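Local coordinates for takeout-like protein 1 (Epiphyas postvittana, PDB 3E8T) that binds ubiquinone-8 in a long internal pocket and probably serves as a carrier of hydrophobic ligands in the insect, at residues Lys200-Lys203 and Asn204-Phe208; Val193-Ala196 and Ala197-Ile201. One frame throughout, in Å; residues are numbered along the deposited sequence.

Contact 1 (Lys200-Lys203 and Asn204-Phe208); sequences KIFK and NIKHF. With UQ8 (Ubiquinone-8), chain B.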
loop_
_atom_site.group_PDB
_atom_site.type_symbol
_atom_site.label_atom_id
_atom_site.label_comp_id
_atom_site.label_asym_id
_atom_site.label_seq_id
_atom_site.Cartn_x
_atom_site.Cartn_y
_atom_site.Cartn_z
ATOM N N LYS A 200 6.940 3.927 0.906
ATOM C CA LYS A 200 7.336 3.827 2.308
ATOM C C LYS A 200 7.527 2.379 2.732
ATOM O O LYS A 200 8.495 2.043 3.421
ATOM C CB LYS A 200 6.281 4.490 3.202
ATOM C CG LYS A 200 6.634 4.594 4.670
ATOM C CD LYS A 200 5.957 5.801 5.279
ATOM C CE LYS A 200 6.257 5.932 6.751
ATOM N NZ LYS A 200 5.814 7.270 7.276
ATOM N N ILE A 201 6.574 1.531 2.379
ATOM C CA ILE A 201 6.680 0.124 2.706
ATOM C C ILE A 201 7.913 -0.504 2.056
ATOM O O ILE A 201 8.664 -1.244 2.714
ATOM C CB ILE A 201 5.398 -0.626 2.323
ATOM C CG1 ILE A 201 4.210 -0.078 3.132
ATOM C CG2 ILE A 201 5.529 -2.127 2.527
ATOM C CD1 ILE A 201 2.870 -0.378 2.596
ATOM N N PHE A 202 8.149 -0.231 0.782
ATOM C CA PHE A 202 9.318 -0.780 0.122
ATOM C C PHE A 202 10.607 -0.358 0.793
ATOM O O PHE A 202 11.527 -1.154 0.992
ATOM C CB PHE A 202 9.333 -0.343 -1.355
ATOM C CG PHE A 202 10.498 -0.855 -2.130
ATOM C CD1 PHE A 202 10.525 -2.151 -2.591
ATOM C CD2 PHE A 202 11.577 -0.035 -2.373
ATOM C CE1 PHE A 202 11.614 -2.597 -3.317
ATOM C CE2 PHE A 202 12.656 -0.493 -3.082
ATOM C CZ PHE A 202 12.651 -1.766 -3.555
ATOM N N LYS A 203 10.730 0.925 1.116
ATOM C CA LYS A 203 11.940 1.398 1.752
ATOM C C LYS A 203 12.185 0.643 3.068
ATOM O O LYS A 203 13.314 0.290 3.393
ATOM C CB LYS A 203 11.849 2.895 1.976
ATOM C CG LYS A 203 13.049 3.531 2.597
ATOM C CD LYS A 203 12.755 4.957 2.859
ATOM C CE LYS A 203 11.876 5.097 4.077
ATOM N NZ LYS A 203 10.908 6.215 3.926
ATOM N N ASN A 204 11.133 0.401 3.850
ATOM C CA ASN A 204 11.261 -0.315 5.115
ATOM C C ASN A 204 11.621 -1.778 4.952
ATOM O O ASN A 204 12.504 -2.292 5.662
ATOM C CB ASN A 204 10.000 -0.109 5.936
ATOM C CG ASN A 204 10.015 1.229 6.663
ATOM O OD1 ASN A 204 10.605 1.350 7.735
ATOM N ND2 ASN A 204 9.374 2.238 6.096
ATOM N N ILE A 205 10.986 -2.470 4.016
ATOM C CA ILE A 205 11.365 -3.883 3.773
ATOM C C ILE A 205 12.804 -3.983 3.251
ATOM O O ILE A 205 13.574 -4.863 3.685
ATOM C CB ILE A 205 10.411 -4.611 2.831
ATOM C CG1 ILE A 205 8.955 -4.513 3.277
ATOM C CG2 ILE A 205 10.836 -6.052 2.661
ATOM C CD1 ILE A 205 7.966 -4.887 2.091
ATOM N N LYS A 206 13.165 -3.106 2.330
ATOM C CA LYS A 206 14.525 -3.068 1.811
ATOM C C LYS A 206 15.548 -2.880 2.918
ATOM O O LYS A 206 16.560 -3.589 2.987
ATOM C CB LYS A 206 14.659 -1.974 0.773
ATOM C CG LYS A 206 16.034 -1.773 0.251
ATOM C CD LYS A 206 16.038 -0.739 -0.881
ATOM C CE LYS A 206 17.406 -0.236 -1.247
ATOM N NZ LYS A 206 18.353 -1.283 -1.664
ATOM N N HIS A 207 15.299 -1.932 3.791
ATOM C CA HIS A 207 16.176 -1.675 4.921
ATOM C C HIS A 207 16.306 -2.890 5.819
ATOM O O HIS A 207 17.430 -3.259 6.259
ATOM C CB HIS A 207 15.571 -0.501 5.707
ATOM C CG HIS A 207 16.274 -0.200 6.981
ATOM N ND1 HIS A 207 17.547 0.325 7.030
ATOM C CD2 HIS A 207 15.878 -0.379 8.257
ATOM C CE1 HIS A 207 17.889 0.481 8.300
ATOM N NE2 HIS A 207 16.905 0.037 9.063
ATOM N N PHE A 208 15.178 -3.509 6.123
ATOM C CA PHE A 208 15.176 -4.681 7.019
ATOM C C PHE A 208 15.986 -5.802 6.415
ATOM O O PHE A 208 16.880 -6.395 7.059
ATOM C CB PHE A 208 13.715 -5.130 7.253
ATOM C CG PHE A 208 13.567 -6.468 7.975
ATOM C CD1 PHE A 208 13.674 -6.504 9.321
ATOM C CD2 PHE A 208 13.322 -7.668 7.287
ATOM C CE1 PHE A 208 13.544 -7.706 10.015
ATOM C CE2 PHE A 208 13.202 -8.847 7.952
ATOM C CZ PHE A 208 13.316 -8.859 9.331
HETATM C C45 UQ8 B . -11.650 13.541 -3.010
HETATM C C44 UQ8 B . -12.044 12.800 -4.291
HETATM C C46 UQ8 B . -13.364 13.339 -4.777
HETATM C C43 UQ8 B . -12.123 11.296 -4.109
HETATM C C42 UQ8 B . -10.909 10.759 -3.337
HETATM C C41 UQ8 B . -9.669 10.854 -4.217
HETATM C C39 UQ8 B . -8.854 9.583 -4.109
HETATM C C40 UQ8 B . -7.387 9.611 -3.683
HETATM C C38 UQ8 B . -9.416 8.389 -4.469
HETATM C C37 UQ8 B . -8.770 7.162 -4.406
HETATM C C36 UQ8 B . -9.868 6.114 -4.593
HETATM C C34 UQ8 B . -9.379 4.694 -4.376
HETATM C C35 UQ8 B . -10.372 3.726 -4.335
HETATM C C33 UQ8 B . -8.032 4.420 -4.152
HETATM C C32 UQ8 B . -7.417 3.185 -3.972
HETATM C C31 UQ8 B . -6.125 3.409 -3.142
HETATM C C29 UQ8 B . -5.265 2.160 -3.011
HETATM C C30 UQ8 B . -5.002 1.252 -4.255
HETATM C C28 UQ8 B . -4.715 1.826 -1.778
HETATM C C27 UQ8 B . -3.919 0.716 -1.528
HETATM C C26 UQ8 B . -2.910 0.982 -0.402
HETATM C C24 UQ8 B . -2.213 -0.315 0.022
HETATM C C25 UQ8 B . -2.994 -1.419 0.755
HETATM C C23 UQ8 B . -0.877 -0.492 -0.266
HETATM C C22 UQ8 B . -0.083 -1.598 0.050
HETATM C C21 UQ8 B . 1.301 -1.477 -0.586
HETATM C C19 UQ8 B . 2.125 -2.766 -0.605
HETATM C C20 UQ8 B . 3.418 -2.623 -1.406
HETATM C C18 UQ8 B . 2.355 -3.362 0.791
HETATM C C17 UQ8 B . 3.267 -4.595 0.731
HETATM C C16 UQ8 B . 3.147 -5.490 1.976
HETATM C C14 UQ8 B . 4.331 -6.450 2.008
HETATM C C15 UQ8 B . 4.826 -7.069 0.687
HETATM C C13 UQ8 B . 4.990 -6.751 3.198
HETATM C C12 UQ8 B . 6.086 -7.607 3.260
HETATM C C11 UQ8 B . 6.236 -8.323 4.618
HETATM C C9 UQ8 B . 7.012 -9.645 4.475
HETATM C C10 UQ8 B . 7.813 -9.718 3.164
HETATM C C8 UQ8 B . 7.921 -9.816 5.689
HETATM C C7 UQ8 B . 9.407 -9.667 5.348
HETATM C C6 UQ8 B . 10.041 -10.964 4.790
HETATM C C1 UQ8 B . 10.889 -10.888 3.678
HETATM C C1M UQ8 B . 11.127 -9.637 3.111
HETATM C C2 UQ8 B . 11.488 -12.029 3.129
HETATM O O2 UQ8 B . 12.239 -11.960 2.152
HETATM C C3 UQ8 B . 11.251 -13.273 3.693
HETATM O O3 UQ8 B . 11.836 -14.381 3.157
HETATM C C3M UQ8 B . 13.146 -14.554 3.697
HETATM C C4 UQ8 B . 10.409 -13.383 4.792
HETATM O O4 UQ8 B . 10.188 -14.618 5.334
HETATM C C4M UQ8 B . 9.740 -15.540 4.328
HETATM C C5 UQ8 B . 9.807 -12.239 5.335
HETATM O O5 UQ8 B . 9.072 -12.367 6.318
#

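Contact 2 (Val193-Ala196 and Ala197-Ile201); sequences VMEA and AAKKI. With UQ8 (Ubiquinone-8), chain B.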
loop_
_atom_site.group_PDB
_atom_site.type_symbol
_atom_site.label_atom_id
_atom_site.label_comp_id
_atom_site.label_asym_id
_atom_site.label_seq_id
_atom_site.Cartn_x
_atom_site.Cartn_y
_atom_site.Cartn_z
ATOM N N VAL A 193 -2.249 7.261 -4.596
ATOM C CA VAL A 193 -2.457 6.874 -3.214
ATOM C C VAL A 193 -1.684 5.592 -2.894
ATOM O O VAL A 193 -0.962 5.485 -1.904
ATOM C CB VAL A 193 -3.977 6.729 -2.955
ATOM C CG1 VAL A 193 -4.250 6.311 -1.505
ATOM C CG2 VAL A 193 -4.681 8.045 -3.309
ATOM N N MET A 194 -1.796 4.608 -3.787
ATOM C CA MET A 194 -1.029 3.375 -3.660
ATOM C C MET A 194 0.458 3.705 -3.552
ATOM O O MET A 194 1.161 3.116 -2.735
ATOM C CB MET A 194 -1.269 2.458 -4.870
ATOM C CG MET A 194 -0.351 1.222 -4.889
ATOM S SD MET A 194 -0.766 0.093 -6.233
ATOM C CE MET A 194 -0.314 1.021 -7.717
ATOM N N GLU A 195 0.950 4.612 -4.393
ATOM C CA GLU A 195 2.388 4.922 -4.416
ATOM C C GLU A 195 2.821 5.566 -3.120
ATOM O O GLU A 195 3.949 5.337 -2.639
ATOM C CB GLU A 195 2.757 5.797 -5.594
ATOM C CG GLU A 195 4.213 6.276 -5.615
ATOM C CD GLU A 195 5.346 5.214 -5.744
ATOM O OE1 GLU A 195 5.167 3.963 -5.629
ATOM O OE2 GLU A 195 6.496 5.687 -5.934
ATOM N N ALA A 196 1.983 6.410 -2.527
ATOM C CA ALA A 196 2.338 7.090 -1.256
ATOM C C ALA A 196 2.615 6.007 -0.206
ATOM O O ALA A 196 3.487 6.140 0.665
ATOM C CB ALA A 196 1.173 7.995 -0.796
ATOM N N ALA A 197 1.831 4.944 -0.262
ATOM C CA ALA A 197 2.038 3.854 0.689
ATOM C C ALA A 197 3.200 2.961 0.290
ATOM O O ALA A 197 4.048 2.615 1.110
ATOM C CB ALA A 197 0.787 3.062 0.836
ATOM N N ALA A 198 3.200 2.541 -0.976
ATOM C CA ALA A 198 4.172 1.558 -1.428
ATOM C C ALA A 198 5.609 2.043 -1.301
ATOM O O ALA A 198 6.506 1.283 -0.971
ATOM C CB ALA A 198 3.877 1.154 -2.882
ATOM N N LYS A 199 5.852 3.319 -1.569
ATOM C CA LYS A 199 7.232 3.786 -1.516
ATOM C C LYS A 199 7.786 3.670 -0.097
ATOM O O LYS A 199 8.951 3.283 0.100
ATOM C CB LYS A 199 7.347 5.218 -2.044
ATOM C CG LYS A 199 6.749 6.303 -1.194
ATOM C CD LYS A 199 6.615 7.552 -2.076
ATOM C CE LYS A 199 6.513 8.830 -1.327
ATOM N NZ LYS A 199 6.337 9.957 -2.299
ATOM N N LYS A 200 6.940 3.927 0.906
ATOM C CA LYS A 200 7.336 3.827 2.308
ATOM C C LYS A 200 7.527 2.379 2.732
ATOM O O LYS A 200 8.495 2.043 3.421
ATOM C CB LYS A 200 6.281 4.490 3.202
ATOM C CG LYS A 200 6.634 4.594 4.670
ATOM C CD LYS A 200 5.957 5.801 5.279
ATOM C CE LYS A 200 6.257 5.932 6.751
ATOM N NZ LYS A 200 5.814 7.270 7.276
ATOM N N ILE A 201 6.574 1.531 2.379
ATOM C CA ILE A 201 6.680 0.124 2.706
ATOM C C ILE A 201 7.913 -0.504 2.056
ATOM O O ILE A 201 8.664 -1.244 2.714
ATOM C CB ILE A 201 5.398 -0.626 2.323
ATOM C CG1 ILE A 201 4.210 -0.078 3.132
ATOM C CG2 ILE A 201 5.529 -2.127 2.527
ATOM C CD1 ILE A 201 2.870 -0.378 2.596
HETATM C C45 UQ8 B . -11.650 13.541 -3.010
HETATM C C44 UQ8 B . -12.044 12.800 -4.291
HETATM C C46 UQ8 B . -13.364 13.339 -4.777
HETATM C C43 UQ8 B . -12.123 11.296 -4.109
HETATM C C42 UQ8 B . -10.909 10.759 -3.337
HETATM C C41 UQ8 B . -9.669 10.854 -4.217
HETATM C C39 UQ8 B . -8.854 9.583 -4.109
HETATM C C40 UQ8 B . -7.387 9.611 -3.683
HETATM C C38 UQ8 B . -9.416 8.389 -4.469
HETATM C C37 UQ8 B . -8.770 7.162 -4.406
HETATM C C36 UQ8 B . -9.868 6.114 -4.593
HETATM C C34 UQ8 B . -9.379 4.694 -4.376
HETATM C C35 UQ8 B . -10.372 3.726 -4.335
HETATM C C33 UQ8 B . -8.032 4.420 -4.152
HETATM C C32 UQ8 B . -7.417 3.185 -3.972
HETATM C C31 UQ8 B . -6.125 3.409 -3.142
HETATM C C29 UQ8 B . -5.265 2.160 -3.011
HETATM C C30 UQ8 B . -5.002 1.252 -4.255
HETATM C C28 UQ8 B . -4.715 1.826 -1.778
HETATM C C27 UQ8 B . -3.919 0.716 -1.528
HETATM C C26 UQ8 B . -2.910 0.982 -0.402
HETATM C C24 UQ8 B . -2.213 -0.315 0.022
HETATM C C25 UQ8 B . -2.994 -1.419 0.755
HETATM C C23 UQ8 B . -0.877 -0.492 -0.266
HETATM C C22 UQ8 B . -0.083 -1.598 0.050
HETATM C C21 UQ8 B . 1.301 -1.477 -0.586
HETATM C C19 UQ8 B . 2.125 -2.766 -0.605
HETATM C C20 UQ8 B . 3.418 -2.623 -1.406
HETATM C C18 UQ8 B . 2.355 -3.362 0.791
HETATM C C17 UQ8 B . 3.267 -4.595 0.731
HETATM C C16 UQ8 B . 3.147 -5.490 1.976
HETATM C C14 UQ8 B . 4.331 -6.450 2.008
HETATM C C15 UQ8 B . 4.826 -7.069 0.687
HETATM C C13 UQ8 B . 4.990 -6.751 3.198
HETATM C C12 UQ8 B . 6.086 -7.607 3.260
HETATM C C11 UQ8 B . 6.236 -8.323 4.618
HETATM C C9 UQ8 B . 7.012 -9.645 4.475
HETATM C C10 UQ8 B . 7.813 -9.718 3.164
HETATM C C8 UQ8 B . 7.921 -9.816 5.689
HETATM C C7 UQ8 B . 9.407 -9.667 5.348
HETATM C C6 UQ8 B . 10.041 -10.964 4.790
HETATM C C1 UQ8 B . 10.889 -10.888 3.678
HETATM C C1M UQ8 B . 11.127 -9.637 3.111
HETATM C C2 UQ8 B . 11.488 -12.029 3.129
HETATM O O2 UQ8 B . 12.239 -11.960 2.152
HETATM C C3 UQ8 B . 11.251 -13.273 3.693
HETATM O O3 UQ8 B . 11.836 -14.381 3.157
HETATM C C3M UQ8 B . 13.146 -14.554 3.697
HETATM C C4 UQ8 B . 10.409 -13.383 4.792
HETATM O O4 UQ8 B . 10.188 -14.618 5.334
HETATM C C4M UQ8 B . 9.740 -15.540 4.328
HETATM C C5 UQ8 B . 9.807 -12.239 5.335
HETATM O O5 UQ8 B . 9.072 -12.367 6.318
#

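Contact 1 (Lys200-Lys203 and Asn204-Phe208)
Lys200-Lys203 and Asn204-Phe208 are successive turns of one alpha-helix, the long helix 182-211 that flanks the ubiquinone tunnel of this JHBP-family fold. The i to i+4 ladder is regular: Asn204 N bonds to Lys200 O, Ile205 N to Ile201 O at 2.9 Å, Lys206 N to Phe202 O and His207 N to Lys203 O. Lys200 O carries a second donor, since the side-chain amide of Asn204 folds back on it, ND2 to O 2.8 Å, with an N-H...O angle of 163°. The two nitrogens approach this oxygen from opposite faces of the carbonyl plane, ND2 standing 39° out of it, while the oxygen lies almost within the asparagine's own amide plane. What brings the amide back over the preceding turn is chi1 of -81°, which sets CG beside the backbone N. Its OD1 accepts from Glu37 N, so the buried amide ties the helix to the loop that carries Glu37. Replacing Asn204 by an alanine would remove the amide, which would probably leave Lys200 O with only its backbone donor from this pair and Glu37 N without its acceptor.

On the ligand side, Ile201 and Ile205 lie alongside each other, pointing the same way, with CG2 of Ile201 3.7 Å from CD1 of Ile205. Branched aliphatic chains suit this place because they offer methyls to the isoprenoid tail. On a different side of the helix CD of Lys206 meets CE2 of the Phe202 ring obliquely, at 4.0 Å, and its NZ goes on to Phe143 O; a lysine pairs an apolar stem with a polar end. The closest approaches to the ligand are those of the two CD1 methyls: CD1 of Ile201 is 3.5 Å from UQ8 C18, and CD1 of Ile205 is 3.5 Å from UQ8 C12.

Contact 2 (Val193-Ala196 and Ala197-Ile201)
Val193-Ala196 and Ala197-Ile201 meet as neighbouring turns within helix 182-211, a buried backbone contact, its centre about 5 Å from the centre of the folded chain, with ubiquinone on one side and charged residues on another. Ala198 N bonds to Met194 O at 2.8 Å and Lys199 N to Glu195 O at 3.0 Å. The bond from Ala197 N to Val193 O is longer, 3.3 Å, and the same N-H has a weak second acceptor in Met194 O. The consecutive alanines Ala196, Ala197 and Ala198 let this part of the helix lie close to the curled antiparallel sheet of the JHBP fold: Ala196 touches Phe47, Ala197 touches Leu42 and Leu63, and Ala198 touches Tyr146. Towards the tail, CG1 of Val193 lies 3.8 Å from UQ8 C31, and CB of Met194 lies 4.0 Å from UQ8 C30. On the exposed side Glu195 and Lys199 cross at about a right angle. Chi1 of 70° tucks CG of Lys199 between its backbone N and carbonyl carbon, bringing CG within 3.3 Å of Glu195 O. Their charges stay apart, with Glu195 OE2 5.6 Å from Lys199 NZ, while Glu195 OE1 is hydrogen-bonded to Tyr146 OH.

Contact 2 comes first along the chain and contact 1 continues from it, the two sharing Lys200 and Ile201 on helix 182-211. Their centres lie about 11 Å apart, and contact 2 is nearer the centre of the chain, about 5 Å away against about 12 Å for contact 1. Both face the same ubiquinone: residues 193-201 meet stretches of its isoprenoid tail, whereas 200-208 follow the tail to the methyl group on the quinone ring. Strands 42-51 and 139-153 touch the helix in both contacts. One continuous helix thus lines much of the tunnel's length, consistent with a carrier that holds a long, extended hydrophobic ligand.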